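Local coordinates for putative oxidoreductase (Jannaschia sp., PDB 3C24), which probably catalyses a redox reaction with NADP or a related nicotinamide cofactor, pairing a Rossmann-type domain with a helical C-terminal part that meets a second subunit, at residues D167-E170 and T171-S174; M200-V203 and E204-H208. All coordinates share one frame; numbering follows the deposited sequence.

Interaction 1 (D167-E170 and T171-S174); sequences DICE and TMWS
Cys169 and Trp173 meet one turn apart where helix 160-172 runs out, in the beta-alpha-beta unit formed by strand 148-156, this helix and strand 176-181. Trp173 has already turned out of the helical backbone path, yet its N-H still reaches Cys169 O at 3.0 Å, closing the last turn. Its side chain can be followed outward. CB lies 3.4 Å from Cys169 O; CG and CD2 pass a little farther from the same oxygen, which sits oblique to the ring. CE3 is close to both that oxygen and Cys169 CB, and CZ3 packs against Cys169 CB at 3.7 Å. The ring takes this course because CG stands opposite the carbonyl carbon (chi1 -65°), turning the indole back along the helix. Cys169 SG adds an oblique sulfur-aromatic contact, 4.6 Å from the centroid of the six-membered ring of Trp173. With an alanine in place of Trp173, Cys169 CB and SG would probably lose their aromatic neighbour and a gap would open beside Ile150 and Ile27, which also touch the indole. The selenomethionine Met172 bends at its third torsion (chi3 -60°), and its methyl reaches the same sulfur, CE lying 4.0 Å from Cys169 SG and close to Ile168 CG2. The carboxylate of Asp167 is hydrogen-bonded to Asn7 and His36, while that of Glu170 is hydrogen-bonded to Asn7 ND2 and Thr179 OG1. The backbone oxygen of Asp167 is gripped twice by one residue: Thr171 N donates at 3.0 Å, and Thr171 OG1 donates to the same Asp167 O at 2.7 Å, the two arriving from opposite faces of the carbonyl plane.

Interaction 2 (M200-V203 and E204-H208); sequences MPFV and ETMVH. With SO4 (sulfate ion), chain F.
A Met-aromatic contact on helix 184-217, at the interface with the second subunit, brings Met206 against Phe202 one turn earlier. Bends at chi2 and chi3 of the selenomethionine bring CG, SE and CE obliquely alongside CD1 and CE1 of the Phe202 ring. Met206 CG lies 3.4 Å from Phe202 CE1, and SE stands 4.7 Å from the centroid of the Phe202 ring, well off the ring normal. The ring also meets Phe202 of the second subunit, the two planes about 30° apart. Pro201 kinks the helix, as its N makes no bond to the preceding turn, but its carbonyl is doubly used: Thr205 N donates to Pro201 O at 2.9 Å, and Thr205 OG1 reaches the same Pro201 O at 2.7 Å from the other face of the carbonyl plane. Farther along, Glu204 CG lies over one face of the His208 imidazole, 3.4 Å above the plane. Glu204 OE2 makes a salt bridge to Lys259 NZ and OE1 a hydrogen bond with Trp239 NE1, both of the second subunit. His208 ND1 gives a nearly straight bond (168°) to sulfate O2 at 2.6 Å, in the ring plane; Lys259, Trp267 and Arg268 of the second subunit also hold this ion, probably from the crystallisation liquor. A long helix packed against a partner subunit is consistent with the helical C-terminal domain of the 6-phosphogluconate dehydrogenase type.

How the interactions relate
Interaction 1 runs off the C-terminal end of helix 160-172, whereas interaction 2 stays within helix 184-217; both share one device, a threonine whose hydroxyl and N-H both bond the carbonyl four residues back. Their surroundings differ. Interaction 1 is partly buried, packed between helix 22-33 and strands 117-123 and 148-156 of its own chain, with no other protein chain of the assembly touching it. Interaction 2 is buried by helix 221-239 and the second subunit, which supplies aromatic, apolar and charged partners. The centres of interactions 1 and 2 are about 31 Å apart, on opposite sides of the chain's centre. Sulfur meets indole in one and selenium meets phenyl in the other.

Interaction 1 (D167-E170 and T171-S174)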
ATOM      1  N   ASP A 167      -2.485  19.686  21.883  1.00 16.60           N
ATOM      2  CA  ASP A 167      -3.791  19.333  22.481  1.00 16.08           C
ATOM      3  C   ASP A 167      -4.933  19.652  21.500  1.00 15.73           C
ATOM      4  O   ASP A 167      -5.889  18.865  21.347  1.00 19.53           O
ATOM      5  CB  ASP A 167      -4.004  20.056  23.790  1.00 17.59           C
ATOM      6  CG  ASP A 167      -5.274  19.624  24.480  1.00 26.32           C
ATOM      7  OD1 ASP A 167      -5.291  18.509  25.025  1.00 24.60           O
ATOM      8  OD2 ASP A 167      -6.247  20.406  24.484  1.00 32.85           O
ATOM      9  N   ILE A 168      -4.841  20.791  20.843  1.00 17.12           N
ATOM     10  CA  ILE A 168      -5.866  21.170  19.887  1.00 16.07           C
ATOM     11  C   ILE A 168      -5.885  20.177  18.716  1.00 17.64           C
ATOM     12  O   ILE A 168      -6.955  19.653  18.325  1.00 16.18           O
ATOM     13  CB  ILE A 168      -5.739  22.599  19.380  1.00 15.85           C
ATOM     14  CG1 ILE A 168      -5.781  23.613  20.551  1.00 17.89           C
ATOM     15  CG2 ILE A 168      -6.866  22.890  18.396  1.00 16.61           C
ATOM     16  CD1 ILE A 168      -6.940  23.410  21.461  1.00 19.92           C
ATOM     17  N   CYS A 169      -4.708  19.859  18.207  1.00 17.16           N
ATOM     18  CA  CYS A 169      -4.620  18.888  17.091  1.00 17.03           C
ATOM     19  C   CYS A 169      -5.108  17.512  17.484  1.00 17.02           C
ATOM     20  O   CYS A 169      -5.773  16.827  16.696  1.00 16.01           O
ATOM     21  CB  CYS A 169      -3.191  18.784  16.546  1.00 17.07           C
ATOM     22  SG  CYS A 169      -2.675  20.269  15.683  1.00 18.89           S
ATOM     23  N   GLU A 170      -4.809  17.119  18.714  1.00 15.02           N
ATOM     24  CA  GLU A 170      -5.235  15.804  19.231  1.00 15.90           C
ATOM     25  C   GLU A 170      -6.760  15.731  19.393  1.00 16.67           C
ATOM     26  O   GLU A 170      -7.408  14.659  19.241  1.00 19.16           O
ATOM     27  CB  GLU A 170      -4.537  15.501  20.536  1.00 17.20           C
ATOM     28  CG  GLU A 170      -3.096  15.107  20.372  1.00 19.43           C
ATOM     29  CD  GLU A 170      -2.304  15.158  21.674  1.00 29.35           C
ATOM     30  OE1 GLU A 170      -2.926  15.346  22.730  1.00 28.56           O
ATOM     31  OE2 GLU A 170      -1.064  15.027  21.625  1.00 26.37           O
ATOM     32  N   THR A 171      -7.349  16.892  19.627  1.00 15.35           N
ATOM     33  CA  THR A 171      -8.805  17.011  19.764  1.00 13.93           C
ATOM     34  C   THR A 171      -9.429  16.991  18.368  1.00 14.63           C
ATOM     35  O   THR A 171     -10.397  16.268  18.119  1.00 17.43           O
ATOM     36  CB  THR A 171      -9.210  18.313  20.448  1.00 17.78           C
ATOM     37  OG1 THR A 171      -8.502  18.429  21.677  1.00 19.20           O
ATOM     38  CG2 THR A 171     -10.750  18.404  20.620  1.00 16.00           C
HETATM   39  N   MSE A 172      -8.851  17.756  17.435  1.00 14.01           N
HETATM   40  CA  MSE A 172      -9.403  17.837  16.077  1.00 13.97           C
HETATM   41  C   MSE A 172      -9.351  16.544  15.286  1.00 17.47           C
HETATM   42  O   MSE A 172     -10.250  16.269  14.443  1.00 17.61           O
HETATM   43  CB  MSE A 172      -8.722  18.955  15.274  1.00 15.57           C
HETATM   44  CG  MSE A 172      -8.971  20.293  15.847  1.00 15.08           C
HETATM   45 SE   MSE A 172      -8.202  21.672  14.636  0.75 20.84          SE
HETATM   46  CE  MSE A 172      -6.408  21.167  14.664  1.00 19.79           C
ATOM     47  N   TRP A 173      -8.340  15.744  15.591  1.00 15.10           N
ATOM     48  CA  TRP A 173      -8.041  14.551  14.803  1.00 17.80           C
ATOM     49  C   TRP A 173      -8.139  13.257  15.572  1.00 19.15           C
ATOM     50  O   TRP A 173      -7.610  12.224  15.142  1.00 18.62           O
ATOM     51  CB  TRP A 173      -6.644  14.678  14.169  1.00 16.90           C
ATOM     52  CG  TRP A 173      -6.567  15.796  13.154  1.00 18.12           C
ATOM     53  CD1 TRP A 173      -7.505  16.118  12.271  1.00 20.12           C
ATOM     54  CD2 TRP A 173      -5.440  16.659  12.892  1.00 17.20           C
ATOM     55  NE1 TRP A 173      -7.087  17.161  11.484  1.00 20.97           N
ATOM     56  CE2 TRP A 173      -5.819  17.511  11.845  1.00 18.19           C
ATOM     57  CE3 TRP A 173      -4.164  16.804  13.454  1.00 15.75           C
ATOM     58  CZ2 TRP A 173      -4.981  18.495  11.338  1.00 19.71           C
ATOM     59  CZ3 TRP A 173      -3.310  17.788  12.936  1.00 20.30           C
ATOM     60  CH2 TRP A 173      -3.739  18.625  11.889  1.00 17.37           C
ATOM     61  N   SER A 174      -8.846  13.324  16.706  1.00 16.69           N
ATOM     62  CA  SER A 174      -9.058  12.146  17.579  1.00 16.71           C
ATOM     63  C   SER A 174      -9.763  11.035  16.810  1.00 16.79           C
ATOM     64  O   SER A 174     -10.619  11.314  16.010  1.00 15.75           O
ATOM     65  CB  SER A 174      -9.863  12.475  18.837  1.00 19.85           C
ATOM     66  OG  SER A 174     -11.172  12.841  18.493  1.00 21.42           O
TER

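Interaction 2 (M200-V203 and E204-H208)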
HETATM    1  N   MSE A 200       3.254   9.636  -3.526  1.00 17.47           N
HETATM    2  CA  MSE A 200       2.231   9.895  -4.544  0.50 18.91           C
HETATM    3  C   MSE A 200       2.617   9.471  -5.950  1.00 16.20           C
HETATM    4  O   MSE A 200       1.837   8.841  -6.669  1.00 17.00           O
HETATM    5  CB  MSE A 200       1.843  11.353  -4.618  0.50 22.65           C
HETATM    6  CG  MSE A 200       0.653  11.475  -5.490  0.50 25.94           C
HETATM    7 SE   MSE A 200      -0.850  11.523  -4.324  0.38 37.01          SE
HETATM    8  CE  MSE A 200      -0.088  13.292  -3.644  0.50  5.99           C
ATOM      9  N   PRO A 201       3.845   9.804  -6.396  1.00 17.77           N
ATOM     10  CA  PRO A 201       4.144   9.332  -7.747  1.00 19.68           C
ATOM     11  C   PRO A 201       4.198   7.829  -7.874  1.00 20.44           C
ATOM     12  O   PRO A 201       3.875   7.310  -8.942  1.00 21.35           O
ATOM     13  CB  PRO A 201       5.560   9.911  -8.042  1.00 21.05           C
ATOM     14  CG  PRO A 201       5.967  10.690  -6.927  1.00 23.99           C
ATOM     15  CD  PRO A 201       4.844  10.785  -5.915  1.00 16.99           C
ATOM     16  N   PHE A 202       4.608   7.159  -6.803  1.00 19.97           N
ATOM     17  CA  PHE A 202       4.641   5.658  -6.684  1.00 22.68           C
ATOM     18  C   PHE A 202       3.266   5.104  -6.870  1.00 20.47           C
ATOM     19  O   PHE A 202       2.987   4.249  -7.697  1.00 16.55           O
ATOM     20  CB  PHE A 202       5.133   5.217  -5.260  1.00 30.64           C
ATOM     21  CG  PHE A 202       4.576   3.835  -4.711  1.00 38.83           C
ATOM     22  CD1 PHE A 202       4.733   2.642  -5.392  1.00 41.36           C
ATOM     23  CD2 PHE A 202       3.995   3.756  -3.450  1.00 37.90           C
ATOM     24  CE1 PHE A 202       4.261   1.397  -4.865  1.00 37.08           C
ATOM     25  CE2 PHE A 202       3.502   2.541  -2.947  1.00 37.33           C
ATOM     26  CZ  PHE A 202       3.657   1.364  -3.652  1.00 39.50           C
ATOM     27  N   VAL A 203       2.362   5.671  -6.098  1.00 16.37           N
ATOM     28  CA  VAL A 203       0.975   5.206  -6.139  1.00 18.61           C
ATOM     29  C   VAL A 203       0.331   5.412  -7.506  1.00 15.68           C
ATOM     30  O   VAL A 203      -0.324   4.520  -8.065  1.00 15.88           O
ATOM     31  CB  VAL A 203       0.129   5.791  -4.987  1.00 23.96           C
ATOM     32  CG1 VAL A 203      -1.288   5.389  -5.110  1.00 19.61           C
ATOM     33  CG2 VAL A 203       0.658   5.259  -3.614  1.00 19.00           C
ATOM     34  N   GLU A 204       0.514   6.599  -8.074  1.00 16.05           N
ATOM     35  CA  GLU A 204      -0.028   6.855  -9.427  1.00 18.10           C
ATOM     36  C   GLU A 204       0.566   5.885 -10.438  1.00 17.37           C
ATOM     37  O   GLU A 204      -0.134   5.358 -11.304  1.00 17.49           O
ATOM     38  CB  GLU A 204       0.154   8.306  -9.849  1.00 21.89           C
ATOM     39  CG  GLU A 204      -0.233   8.549 -11.303  1.00 25.82           C
ATOM     40  CD  GLU A 204      -0.845   9.888 -11.503  1.00 29.12           C
ATOM     41  OE1 GLU A 204      -1.776  10.236 -10.736  1.00 30.78           O
ATOM     42  OE2 GLU A 204      -0.451  10.563 -12.459  1.00 26.57           O
ATOM     43  N   THR A 205       1.873   5.669 -10.339  1.00 15.66           N
ATOM     44  CA  THR A 205       2.539   4.697 -11.225  1.00 15.97           C
ATOM     45  C   THR A 205       1.901   3.302 -11.086  1.00 16.44           C
ATOM     46  O   THR A 205       1.701   2.613 -12.082  1.00 16.11           O
ATOM     47  CB  THR A 205       4.075   4.660 -11.012  1.00 18.68           C
ATOM     48  OG1 THR A 205       4.574   5.992 -11.174  1.00 18.04           O
ATOM     49  CG2 THR A 205       4.720   3.695 -12.019  1.00 17.67           C
HETATM   50  N   MSE A 206       1.515   2.894  -9.872  1.00 16.18           N
HETATM   51  CA  MSE A 206       0.913   1.572  -9.676  1.00 17.71           C
HETATM   52  C   MSE A 206      -0.403   1.472 -10.388  1.00 15.53           C
HETATM   53  O   MSE A 206      -0.703   0.483 -11.030  1.00 14.92           O
HETATM   54  CB  MSE A 206       0.690   1.226  -8.208  1.00 19.89           C
HETATM   55  CG  MSE A 206       1.878   1.184  -7.333  1.00 19.64           C
HETATM   56 SE   MSE A 206       3.206  -0.159  -7.901  0.75 21.11          SE
HETATM   57  CE  MSE A 206       4.343   1.177  -8.809  1.00 25.62           C
ATOM     58  N   VAL A 207      -1.199   2.542 -10.337  1.00 17.02           N
ATOM     59  CA  VAL A 207      -2.480   2.555 -11.049  1.00 18.01           C
ATOM     60  C   VAL A 207      -2.232   2.515 -12.570  1.00 14.63           C
ATOM     61  O   VAL A 207      -2.876   1.784 -13.323  1.00 17.20           O
ATOM     62  CB  VAL A 207      -3.305   3.847 -10.735  1.00 17.05           C
ATOM     63  CG1 VAL A 207      -4.553   3.936 -11.694  1.00 19.27           C
ATOM     64  CG2 VAL A 207      -3.731   3.882  -9.263  1.00 16.77           C
ATOM     65  N   HIS A 208      -1.298   3.307 -13.028  1.00 15.80           N
ATOM     66  CA  HIS A 208      -1.019   3.363 -14.443  1.00 15.76           C
ATOM     67  C   HIS A 208      -0.410   2.059 -14.947  1.00 14.48           C
ATOM     68  O   HIS A 208      -0.548   1.722 -16.130  1.00 14.35           O
ATOM     69  CB  HIS A 208      -0.133   4.531 -14.810  1.00 16.71           C
ATOM     70  CG  HIS A 208      -0.834   5.857 -14.686  1.00 17.70           C
ATOM     71  ND1 HIS A 208      -0.167   7.062 -14.733  1.00 23.51           N
ATOM     72  CD2 HIS A 208      -2.142   6.156 -14.480  1.00 25.38           C
ATOM     73  CE1 HIS A 208      -1.041   8.047 -14.602  1.00 23.65           C
ATOM     74  NE2 HIS A 208      -2.247   7.529 -14.454  1.00 24.48           N
TER
HETATM   75  S   SO4 F 286       2.691   8.315 -16.523  1.00 31.40           S
HETATM   76  O1  SO4 F 286       2.754   9.765 -16.305  1.00 36.14           O
HETATM   77  O2  SO4 F 286       2.352   7.632 -15.234  1.00 35.30           O
HETATM   78  O3  SO4 F 286       1.636   8.077 -17.461  1.00 32.50           O
HETATM   79  O4  SO4 F 286       4.013   7.947 -16.972  1.00 32.08           O